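Local coordinates for TIR-NB-LRR type resistance protein RPV1 (Vitis rotundifolia, PDB 5KU7) that belongs to the TIR-NB-LRR class of plant disease-resistance proteins, intracellular immune receptors, and is represented here by its TIR domain, at residues A[41-46]-A[51-56]; A[109-114]-A[135-140]; A[25-30]-A[160-165]; A[9-14]-A[83-88]. All coordinates share one frame; numbering follows the deposited sequence.

Interaction 1: residues A[41-46]-A[51-56]; sequences DDRLRR and APELLK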
# COMPACT_ATOMS: atom_id res chain seq x y z
N ASP A 41 15.28 -5.99 4.49
CA ASP A 41 15.50 -7.33 5.06
C ASP A 41 14.30 -8.22 4.81
O ASP A 41 13.19 -7.89 5.21
CB ASP A 41 15.79 -7.26 6.57
CG ASP A 41 16.11 -8.64 7.18
OD1 ASP A 41 16.72 -9.48 6.48
OD2 ASP A 41 15.76 -8.91 8.35
N ASP A 42 14.53 -9.36 4.17
CA ASP A 42 13.46 -10.30 3.91
C ASP A 42 13.84 -11.71 4.34
O ASP A 42 13.15 -12.66 3.98
CB ASP A 42 13.05 -10.30 2.42
CG ASP A 42 14.20 -10.71 1.48
OD1 ASP A 42 15.25 -11.18 1.95
OD2 ASP A 42 14.01 -10.60 0.25
N ARG A 43 14.90 -11.84 5.13
CA ARG A 43 15.38 -13.14 5.59
C ARG A 43 14.70 -13.57 6.87
O ARG A 43 14.26 -12.75 7.67
CB ARG A 43 16.91 -13.13 5.82
CG ARG A 43 17.73 -12.61 4.65
CD ARG A 43 17.50 -13.43 3.41
NE ARG A 43 18.70 -13.54 2.57
CZ ARG A 43 18.83 -12.98 1.37
NH1 ARG A 43 17.83 -12.27 0.86
NH2 ARG A 43 19.96 -13.14 0.68
N LEU A 44 14.62 -14.88 7.06
CA LEU A 44 14.17 -15.45 8.31
C LEU A 44 15.27 -15.26 9.33
O LEU A 44 16.44 -15.61 9.09
CB LEU A 44 13.82 -16.93 8.16
CG LEU A 44 13.52 -17.62 9.48
CD1 LEU A 44 12.20 -17.14 10.02
CD2 LEU A 44 13.55 -19.14 9.35
N ARG A 45 14.92 -14.73 10.49
CA ARG A 45 15.91 -14.49 11.51
C ARG A 45 15.35 -14.90 12.85
O ARG A 45 14.16 -14.73 13.12
CB ARG A 45 16.33 -13.03 11.54
CG ARG A 45 16.71 -12.48 10.17
CD ARG A 45 17.72 -11.36 10.31
NE ARG A 45 18.00 -10.76 9.01
CZ ARG A 45 19.05 -11.05 8.26
NH1 ARG A 45 19.95 -11.95 8.66
NH2 ARG A 45 19.20 -10.42 7.10
N ARG A 46 16.21 -15.45 13.70
CA ARG A 46 15.79 -15.78 15.04
C ARG A 46 16.93 -15.44 15.99
O ARG A 46 17.95 -14.88 15.57
CB ARG A 46 15.34 -17.25 15.12
CG ARG A 46 16.40 -18.30 15.35
CD ARG A 46 15.75 -19.70 15.44
NE ARG A 46 16.69 -20.77 15.80
CZ ARG A 46 16.38 -22.07 15.83
NH1 ARG A 46 15.15 -22.47 15.53
NH2 ARG A 46 17.30 -22.97 16.17
N ALA A 51 20.76 -9.48 14.27
CA ALA A 51 21.69 -10.14 13.36
C ALA A 51 22.83 -9.22 12.94
O ALA A 51 22.60 -8.08 12.55
CB ALA A 51 20.96 -10.66 12.14
N PRO A 52 24.08 -9.72 13.02
CA PRO A 52 25.27 -8.98 12.59
C PRO A 52 25.19 -8.54 11.14
O PRO A 52 25.72 -7.48 10.83
CB PRO A 52 26.41 -9.99 12.80
CG PRO A 52 25.91 -10.90 13.86
CD PRO A 52 24.43 -11.01 13.63
N GLU A 53 24.59 -9.35 10.28
CA GLU A 53 24.41 -8.99 8.87
C GLU A 53 23.65 -7.65 8.74
O GLU A 53 23.91 -6.87 7.82
CB GLU A 53 23.66 -10.10 8.12
CG GLU A 53 23.09 -9.67 6.75
CD GLU A 53 22.28 -10.76 6.02
OE1 GLU A 53 22.41 -11.95 6.38
OE2 GLU A 53 21.53 -10.41 5.07
N LEU A 54 22.74 -7.38 9.67
CA LEU A 54 21.94 -6.16 9.62
C LEU A 54 22.74 -4.92 10.03
O LEU A 54 22.64 -3.86 9.39
CB LEU A 54 20.70 -6.30 10.50
CG LEU A 54 19.55 -7.20 10.03
CD1 LEU A 54 18.34 -7.11 10.96
CD2 LEU A 54 19.13 -6.86 8.60
N LEU A 55 23.52 -5.06 11.10
CA LEU A 55 24.36 -3.97 11.57
C LEU A 55 25.41 -3.65 10.52
O LEU A 55 25.75 -2.49 10.30
CB LEU A 55 25.02 -4.32 12.92
CG LEU A 55 24.13 -4.54 14.15
CD1 LEU A 55 24.95 -4.78 15.41
CD2 LEU A 55 23.14 -3.42 14.36
N LYS A 56 25.95 -4.69 9.88
CA LYS A 56 26.91 -4.50 8.80
C LYS A 56 26.23 -3.76 7.65
O LYS A 56 26.79 -2.86 7.04
CB LYS A 56 27.46 -5.84 8.33
CG LYS A 56 28.73 -5.76 7.49
CD LYS A 56 29.32 -7.13 7.26
CE LYS A 56 30.59 -7.06 6.42
NZ LYS A 56 30.31 -6.62 5.03

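Interaction 2: residues A[109-114]-A[135-140]; sequences RKQEGS and TALTEA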
# COMPACT_ATOMS: atom_id res chain seq x y z
N ARG A 109 9.07 11.12 19.27
CA ARG A 109 10.08 11.99 19.86
C ARG A 109 10.05 11.88 21.37
O ARG A 109 11.09 11.90 22.03
CB ARG A 109 9.86 13.44 19.41
CG ARG A 109 11.01 14.40 19.69
CD ARG A 109 10.77 15.78 19.05
NE ARG A 109 9.57 16.44 19.57
CZ ARG A 109 8.43 16.57 18.88
NH1 ARG A 109 8.33 16.10 17.64
NH2 ARG A 109 7.39 17.18 19.44
N LYS A 110 8.85 11.78 21.91
CA LYS A 110 8.65 11.82 23.35
C LYS A 110 8.26 10.46 23.93
O LYS A 110 8.08 10.34 25.13
CB LYS A 110 7.60 12.88 23.72
CG LYS A 110 7.98 14.29 23.26
CD LYS A 110 7.07 15.38 23.82
CE LYS A 110 5.63 15.32 23.34
NZ LYS A 110 4.84 16.42 23.99
N GLN A 111 8.12 9.45 23.07
CA GLN A 111 7.68 8.13 23.49
C GLN A 111 6.35 8.19 24.21
O GLN A 111 6.23 7.72 25.34
CB GLN A 111 8.72 7.47 24.40
CG GLN A 111 9.99 7.13 23.68
CD GLN A 111 11.04 8.21 23.86
OE1 GLN A 111 11.50 8.45 24.97
NE2 GLN A 111 11.42 8.87 22.77
N GLU A 112 5.37 8.81 23.56
CA GLU A 112 3.99 8.83 24.04
C GLU A 112 3.15 7.89 23.18
O GLU A 112 3.67 7.25 22.26
CB GLU A 112 3.42 10.25 24.03
CG GLU A 112 4.12 11.18 25.02
CD GLU A 112 3.73 12.65 24.86
OE1 GLU A 112 2.97 12.99 23.92
OE2 GLU A 112 4.18 13.47 25.70
N GLY A 113 1.87 7.79 23.51
CA GLY A 113 0.98 6.86 22.83
C GLY A 113 1.54 5.45 22.76
O GLY A 113 2.12 4.95 23.72
N SER A 114 1.38 4.82 21.61
CA SER A 114 1.81 3.45 21.43
C SER A 114 3.28 3.31 21.78
O SER A 114 3.69 2.30 22.36
CB SER A 114 1.56 2.98 19.99
OG SER A 114 2.39 3.66 19.06
N THR A 135 17.01 7.84 23.46
CA THR A 135 17.84 8.84 22.81
C THR A 135 17.76 8.71 21.29
O THR A 135 17.61 9.70 20.57
CB THR A 135 19.29 8.74 23.28
OG1 THR A 135 19.38 9.23 24.61
CG2 THR A 135 20.21 9.55 22.39
N ALA A 136 17.84 7.48 20.80
CA ALA A 136 17.83 7.23 19.36
C ALA A 136 16.48 7.61 18.71
O ALA A 136 16.44 8.14 17.59
CB ALA A 136 18.18 5.80 19.07
N LEU A 137 15.38 7.32 19.41
CA LEU A 137 14.05 7.71 18.95
C LEU A 137 13.94 9.23 18.89
O LEU A 137 13.56 9.79 17.86
CB LEU A 137 12.96 7.15 19.86
CG LEU A 137 12.69 5.66 19.75
CD1 LEU A 137 11.75 5.21 20.86
CD2 LEU A 137 12.12 5.30 18.37
N THR A 138 14.32 9.87 19.99
CA THR A 138 14.20 11.32 20.12
C THR A 138 15.03 12.07 19.08
O THR A 138 14.55 13.03 18.47
CB THR A 138 14.64 11.77 21.53
OG1 THR A 138 13.85 11.08 22.51
CG2 THR A 138 14.45 13.28 21.72
N GLU A 139 16.27 11.63 18.88
CA GLU A 139 17.13 12.22 17.86
C GLU A 139 16.57 12.00 16.44
O GLU A 139 16.46 12.94 15.65
CB GLU A 139 18.55 11.66 17.96
CG GLU A 139 19.30 12.13 19.20
CD GLU A 139 20.73 11.63 19.25
OE1 GLU A 139 21.16 10.94 18.31
OE2 GLU A 139 21.45 11.96 20.22
N ALA A 140 16.20 10.76 16.15
CA ALA A 140 15.71 10.40 14.82
C ALA A 140 14.47 11.23 14.45
O ALA A 140 14.33 11.64 13.30
CB ALA A 140 15.40 8.94 14.76

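Interaction 3: residues A[25-30]-A[160-165]; sequences DHLYSA and EITNSI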
# COMPACT_ATOMS: atom_id res chain seq x y z
N ASP A 25 6.90 -2.06 1.43
CA ASP A 25 7.14 -2.77 0.17
C ASP A 25 6.99 -1.84 -1.04
O ASP A 25 7.87 -1.80 -1.90
CB ASP A 25 6.20 -3.97 0.03
CG ASP A 25 6.57 -4.87 -1.11
OD1 ASP A 25 7.77 -5.06 -1.32
OD2 ASP A 25 5.68 -5.37 -1.82
N HIS A 26 5.88 -1.08 -1.07
CA HIS A 26 5.64 -0.09 -2.15
C HIS A 26 6.74 0.98 -2.15
O HIS A 26 7.19 1.43 -3.22
CB HIS A 26 4.25 0.58 -1.99
CG HIS A 26 3.10 -0.37 -2.17
ND1 HIS A 26 2.90 -1.10 -3.32
CD2 HIS A 26 2.09 -0.71 -1.33
CE1 HIS A 26 1.82 -1.85 -3.18
NE2 HIS A 26 1.32 -1.64 -1.98
N LEU A 27 7.19 1.39 -0.96
CA LEU A 27 8.31 2.33 -0.84
C LEU A 27 9.60 1.74 -1.42
O LEU A 27 10.34 2.38 -2.19
CB LEU A 27 8.54 2.72 0.63
CG LEU A 27 9.69 3.68 0.93
CD1 LEU A 27 9.45 5.02 0.27
CD2 LEU A 27 9.86 3.87 2.42
N TYR A 28 9.85 0.51 -1.01
CA TYR A 28 11.01 -0.25 -1.45
C TYR A 28 11.05 -0.33 -2.96
O TYR A 28 12.08 -0.10 -3.60
CB TYR A 28 10.96 -1.65 -0.83
CG TYR A 28 12.02 -2.59 -1.37
CD1 TYR A 28 13.37 -2.35 -1.12
CD2 TYR A 28 11.67 -3.70 -2.14
CE1 TYR A 28 14.36 -3.20 -1.60
CE2 TYR A 28 12.66 -4.56 -2.62
CZ TYR A 28 14.00 -4.30 -2.35
OH TYR A 28 15.01 -5.13 -2.81
N SER A 29 9.92 -0.68 -3.55
CA SER A 29 9.85 -0.83 -4.99
C SER A 29 10.04 0.53 -5.66
O SER A 29 10.75 0.62 -6.66
CB SER A 29 8.52 -1.46 -5.38
OG SER A 29 8.40 -1.56 -6.79
N ALA A 30 9.44 1.58 -5.10
CA ALA A 30 9.58 2.93 -5.66
C ALA A 30 11.04 3.39 -5.64
O ALA A 30 11.51 4.01 -6.60
CB ALA A 30 8.71 3.92 -4.90
N GLU A 160 6.55 11.46 -3.65
CA GLU A 160 7.12 12.67 -3.08
C GLU A 160 8.37 12.35 -2.23
O GLU A 160 9.42 12.98 -2.37
CB GLU A 160 6.05 13.39 -2.27
CG GLU A 160 6.59 14.43 -1.34
CD GLU A 160 5.49 15.18 -0.64
OE1 GLU A 160 4.30 14.95 -0.98
OE2 GLU A 160 5.83 15.99 0.25
N ILE A 161 8.25 11.35 -1.37
CA ILE A 161 9.35 10.91 -0.53
C ILE A 161 10.56 10.44 -1.33
O ILE A 161 11.72 10.82 -1.08
CB ILE A 161 8.89 9.77 0.39
CG1 ILE A 161 7.88 10.30 1.42
CG2 ILE A 161 10.08 9.09 1.07
CD1 ILE A 161 7.07 9.22 2.07
N THR A 162 10.31 9.59 -2.31
CA THR A 162 11.43 9.02 -3.03
C THR A 162 12.08 10.04 -3.98
O THR A 162 13.27 9.93 -4.28
CB THR A 162 10.99 7.77 -3.78
OG1 THR A 162 9.93 8.12 -4.66
CG2 THR A 162 10.46 6.73 -2.79
N ASN A 163 11.31 11.04 -4.41
CA ASN A 163 11.86 12.11 -5.24
C ASN A 163 12.82 12.97 -4.45
O ASN A 163 13.92 13.29 -4.92
CB ASN A 163 10.75 13.02 -5.79
CG ASN A 163 10.15 12.50 -7.06
OD1 ASN A 163 10.69 11.60 -7.70
ND2 ASN A 163 9.02 13.08 -7.46
N SER A 164 12.40 13.33 -3.25
CA SER A 164 13.22 14.08 -2.32
C SER A 164 14.49 13.31 -1.92
O SER A 164 15.59 13.86 -1.94
CB SER A 164 12.39 14.44 -1.09
OG SER A 164 13.20 15.00 -0.07
N ILE A 165 14.34 12.02 -1.63
CA ILE A 165 15.49 11.18 -1.26
C ILE A 165 16.46 11.06 -2.43
O ILE A 165 17.69 11.10 -2.25
CB ILE A 165 15.04 9.76 -0.81
CG1 ILE A 165 14.32 9.85 0.54
CG2 ILE A 165 16.23 8.81 -0.66
CD1 ILE A 165 13.77 8.52 1.00

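Interaction 4: residues A[9-14]-A[83-88]; sequences DVFLSF and VKIMEC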
# COMPACT_ATOMS: atom_id res chain seq x y z
N ASP A 9 22.50 2.36 -1.17
CA ASP A 9 22.16 3.77 -1.03
C ASP A 9 21.27 4.00 0.18
O ASP A 9 21.41 4.99 0.90
CB ASP A 9 21.50 4.26 -2.31
CG ASP A 9 22.46 4.21 -3.48
OD1 ASP A 9 23.61 4.67 -3.32
OD2 ASP A 9 22.09 3.68 -4.55
N VAL A 10 20.36 3.06 0.41
CA VAL A 10 19.40 3.16 1.49
C VAL A 10 19.23 1.85 2.26
O VAL A 10 19.07 0.77 1.67
CB VAL A 10 18.02 3.60 0.96
CG1 VAL A 10 16.95 3.41 2.03
CG2 VAL A 10 18.08 5.05 0.49
N PHE A 11 19.27 1.96 3.58
CA PHE A 11 18.85 0.87 4.45
C PHE A 11 17.43 1.19 4.93
O PHE A 11 17.19 2.25 5.52
CB PHE A 11 19.82 0.67 5.64
CG PHE A 11 19.39 -0.40 6.60
CD1 PHE A 11 18.55 -0.09 7.66
CD2 PHE A 11 19.84 -1.71 6.46
CE1 PHE A 11 18.15 -1.08 8.56
CE2 PHE A 11 19.44 -2.70 7.36
CZ PHE A 11 18.59 -2.38 8.41
N LEU A 12 16.50 0.28 4.65
CA LEU A 12 15.11 0.41 5.07
C LEU A 12 14.84 -0.17 6.44
O LEU A 12 14.78 -1.39 6.59
CB LEU A 12 14.20 -0.29 4.07
CG LEU A 12 13.40 0.60 3.17
CD1 LEU A 12 12.52 -0.27 2.27
CD2 LEU A 12 12.58 1.52 4.07
N SER A 13 14.61 0.68 7.43
CA SER A 13 14.23 0.20 8.76
C SER A 13 12.73 0.34 8.97
O SER A 13 12.16 1.42 8.81
CB SER A 13 15.01 0.96 9.84
OG SER A 13 14.57 0.64 11.14
N PHE A 14 12.08 -0.76 9.34
CA PHE A 14 10.63 -0.80 9.45
C PHE A 14 10.24 -1.88 10.45
O PHE A 14 11.02 -2.77 10.76
CB PHE A 14 10.00 -1.08 8.08
CG PHE A 14 10.41 -2.43 7.49
CD1 PHE A 14 11.68 -2.60 6.94
CD2 PHE A 14 9.55 -3.50 7.52
CE1 PHE A 14 12.06 -3.82 6.40
CE2 PHE A 14 9.93 -4.75 7.00
CZ PHE A 14 11.18 -4.90 6.43
N VAL A 83 19.47 2.49 16.89
CA VAL A 83 20.66 2.97 17.61
C VAL A 83 21.88 2.91 16.70
O VAL A 83 22.65 3.86 16.61
CB VAL A 83 20.94 2.16 18.88
CG1 VAL A 83 22.29 2.57 19.48
CG2 VAL A 83 19.82 2.37 19.89
N LYS A 84 22.04 1.78 16.01
CA LYS A 84 23.13 1.63 15.04
C LYS A 84 23.07 2.70 13.96
O LYS A 84 24.08 3.29 13.60
CB LYS A 84 23.08 0.25 14.38
CG LYS A 84 24.20 0.03 13.38
CD LYS A 84 25.58 0.05 14.11
CE LYS A 84 26.74 -0.15 13.14
NZ LYS A 84 28.07 -0.29 13.83
N ILE A 85 21.87 2.94 13.45
CA ILE A 85 21.64 3.93 12.41
C ILE A 85 22.07 5.32 12.86
O ILE A 85 22.73 6.05 12.12
CB ILE A 85 20.15 3.96 12.01
CG1 ILE A 85 19.82 2.72 11.18
CG2 ILE A 85 19.82 5.22 11.22
CD1 ILE A 85 18.32 2.40 11.09
N MET A 86 21.71 5.67 14.08
CA MET A 86 22.05 6.98 14.59
C MET A 86 23.54 7.11 14.92
O MET A 86 24.10 8.21 14.80
CB MET A 86 21.18 7.28 15.81
CG MET A 86 19.69 7.32 15.48
SD MET A 86 19.31 8.39 14.06
CE MET A 86 19.88 9.97 14.68
N GLU A 87 24.16 6.01 15.33
CA GLU A 87 25.61 5.97 15.56
C GLU A 87 26.39 6.20 14.27
O GLU A 87 27.40 6.91 14.27
CB GLU A 87 26.00 4.63 16.19
CG GLU A 87 25.50 4.45 17.62
CD GLU A 87 25.93 3.14 18.25
OE1 GLU A 87 26.51 2.30 17.53
OE2 GLU A 87 25.69 2.97 19.46
N CYS A 88 25.94 5.58 13.18
CA CYS A 88 26.58 5.77 11.88
C CYS A 88 26.37 7.19 11.41
O CYS A 88 27.09 7.70 10.55
CB CYS A 88 26.01 4.82 10.83
SG CYS A 88 26.30 3.10 11.18

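Interaction 1: residues A[41-46]-A[51-56]
R45 starts with CG beside its own backbone N (chi1 -50°) and then runs extended to NE, which carries its guanidinium to E53; that glutamate, CG opposite its N (chi1 165°), extends from the first turn of helix 52-59 to meet it. NH2 of R45 gives a nearly straight salt-bridge hydrogen bond of 3.1 Å to OE2 of E53, while the NH1 to OE1 bond is weak. The two flat groups stand upright to each other, 89° apart, so the carboxylate is met from above its plane rather than end-on. D41 takes the other edge of R45: NE lies 3.0 Å from OD2, and NH2 lies 2.7 Å from OD1. That same OD1 accepts the backbone N of R43 from its opposite face, closing an Asx turn. Arginine suits this place because one planar cation can bridge two acids. Below the network, L54 lays CG over one guanidinium face, its CD2 3.8 Å from CG of D41, and CB of A51, the N-cap residue, meets CD of R45 at 3.8 Å. The network ties the segment after strand 38-39 to the start of helix 52-59, the place of the BB loop of TIR domains.

Interaction 2: residues A[109-114]-A[135-140]
Q111 lies against L137 and T138 of helix 130-141, and its side chain can be followed outward atom by atom. CB launches the chain with CG beside the backbone N. CG rests 3.8 Å from CD1 of L137, an apolar touch that uses the aliphatic half of the glutamine. A bend at chi2 (96°) then swings the amide toward the neighbouring helix. There NE2 sits 3.7 Å from CB of L137 and donates to the carbonyl of V108, while OE1 accepts from NE of R134, so both polar ends of the buried amide have partners. Glutamine suits the spot in offering a donor and an acceptor beyond an aliphatic stem. L137 fills the apolar side, also touching F119, F68 and V108.

The second half of the contact is made by R109 and T138, whose CA atoms are 4.2 Å apart. OG1 of T138 lies 2.9 Å from the carbonyl O of R109, but the carbonyl of R134 is also a hydrogen-bond partner, and the single proton cannot be assigned to one of them. CG2 of T138 meets CG of R109 at 4.1 Å, before the arginine bends at chi3 and leads its guanidinium away. Q111, with positive phi, is the C-prime residue of a Schellman motif ending helix 105-110, with Q111 N to V108 O and E112 N to H107 O. The chemistry implies that side chains add to the capping of this helix end: V108 O, already bonded by Q111 N, takes the glutamine NE2 as a second donor, and R109 O is met, less certainly, by the threonine hydroxyl.

Interaction 3: residues A[25-30]-A[160-165]
L27 overlaps T162 with the end of one branch: its CD1 reaches CG2 of the threonine at 3.6 Å. The contact belongs to the flavodoxin-like alpha/beta fold of TIR domains, in which helices 23-33 and 154-175 lie side by side on one face of the parallel sheet. Their local axes pass 10.2 Å apart and cross at -40°, a separation filled here by a leucine branch reaching a threonine methyl, with an alanine beside it. With CG placed opposite the backbone N (chi1 179°), the end of L27 swings toward helix 154-175. The same CD1 meets CG2 of I161 at 4.2 Å; I161 stands roughly perpendicular to L27, whereas T162 runs alongside it with the opposite heading. Beneath them L27 touches V65, V67 and I99, and I161 touches I99 and W146, so both helices share one apolar floor.

T162 is a polar residue that behaves as an apolar one here. Its chi1 of 58° turns OG1 back to accompany its own helix, where it bonds to the carbonyl of I158, and leaves the methyl to face L27. On the outer side of helix 23-33, H26 stacks on H26 of the second subunit and also bonds to E154 of that subunit, consistent with the AE interface known from plant TIR domains. Where the two backbones come nearest, A30 to T162, the small CB of A30 sits 3.9 Å from CG2 of T162.

Interaction 4: residues A[9-14]-A[83-88]
I85 meets S13 and F11 with a single atom, its CD1, and this is where the contact is tight. With CG1 beside the backbone N and the chain then extended (chi2 162°), the isoleucine sends CD1 straight from helix 76-91 onto strand 8-14. It reaches CB of S13 at 3.8 Å and lies obliquely off the F11 ring, 4.2 Å from CD1 of that residue. A long, branched apolar side chain is what this gap asks for, since the CA atoms of F11 and I85 are 9.0 Å apart. S13 is small enough to let the methyl come close, and its OG, opposite the backbone N, is bonded to Y72 and E81 outside the segments. The F11 ring also meets F39, their planes only about 10° apart, and I58 touches both F11 and I85.

Away from this buried point the contact thins quickly, with only 82 Å² buried in all. On the outer side of the helix, E87 is partly exposed and pairs with R132, whereas the K84 stem lies along helix 52-59 while its NZ pairs with E59. At the start of the segment, D9 is partly exposed and pairs with R62, while L12 points to the other face of the sheet, toward helix 23-33. A five-stranded parallel sheet in the order 2-1-3-4-5, with helices on both faces, is the flavodoxin-like fold of TIR domains, and strand 8-14 lies inside it, hydrogen-bonded to strands 38-39 and 61-68.

How the interactions relate
Interaction 4 is the most central, its centre about 6 Å from that of the chain, and it touches each of the other three. L55 CD2 of interaction 1 packs on K84 CB at 3.7 Å, V83 CG2 meets A136 CB of interaction 2 at 3.9 Å, and across the sheet L12 CD1 meets Y28 CB of interaction 3 at 3.7 Å. Interactions 2 and 3 lie on opposite sides of the chain's centre, about 23 Å between their centres. The malonic acid pocket, R15, G16, E17 and R20, follows directly on strand 8-14. R20 links it to two contacts, bonding the D41 carbonyl of interaction 1 and touching F14 of interaction 4.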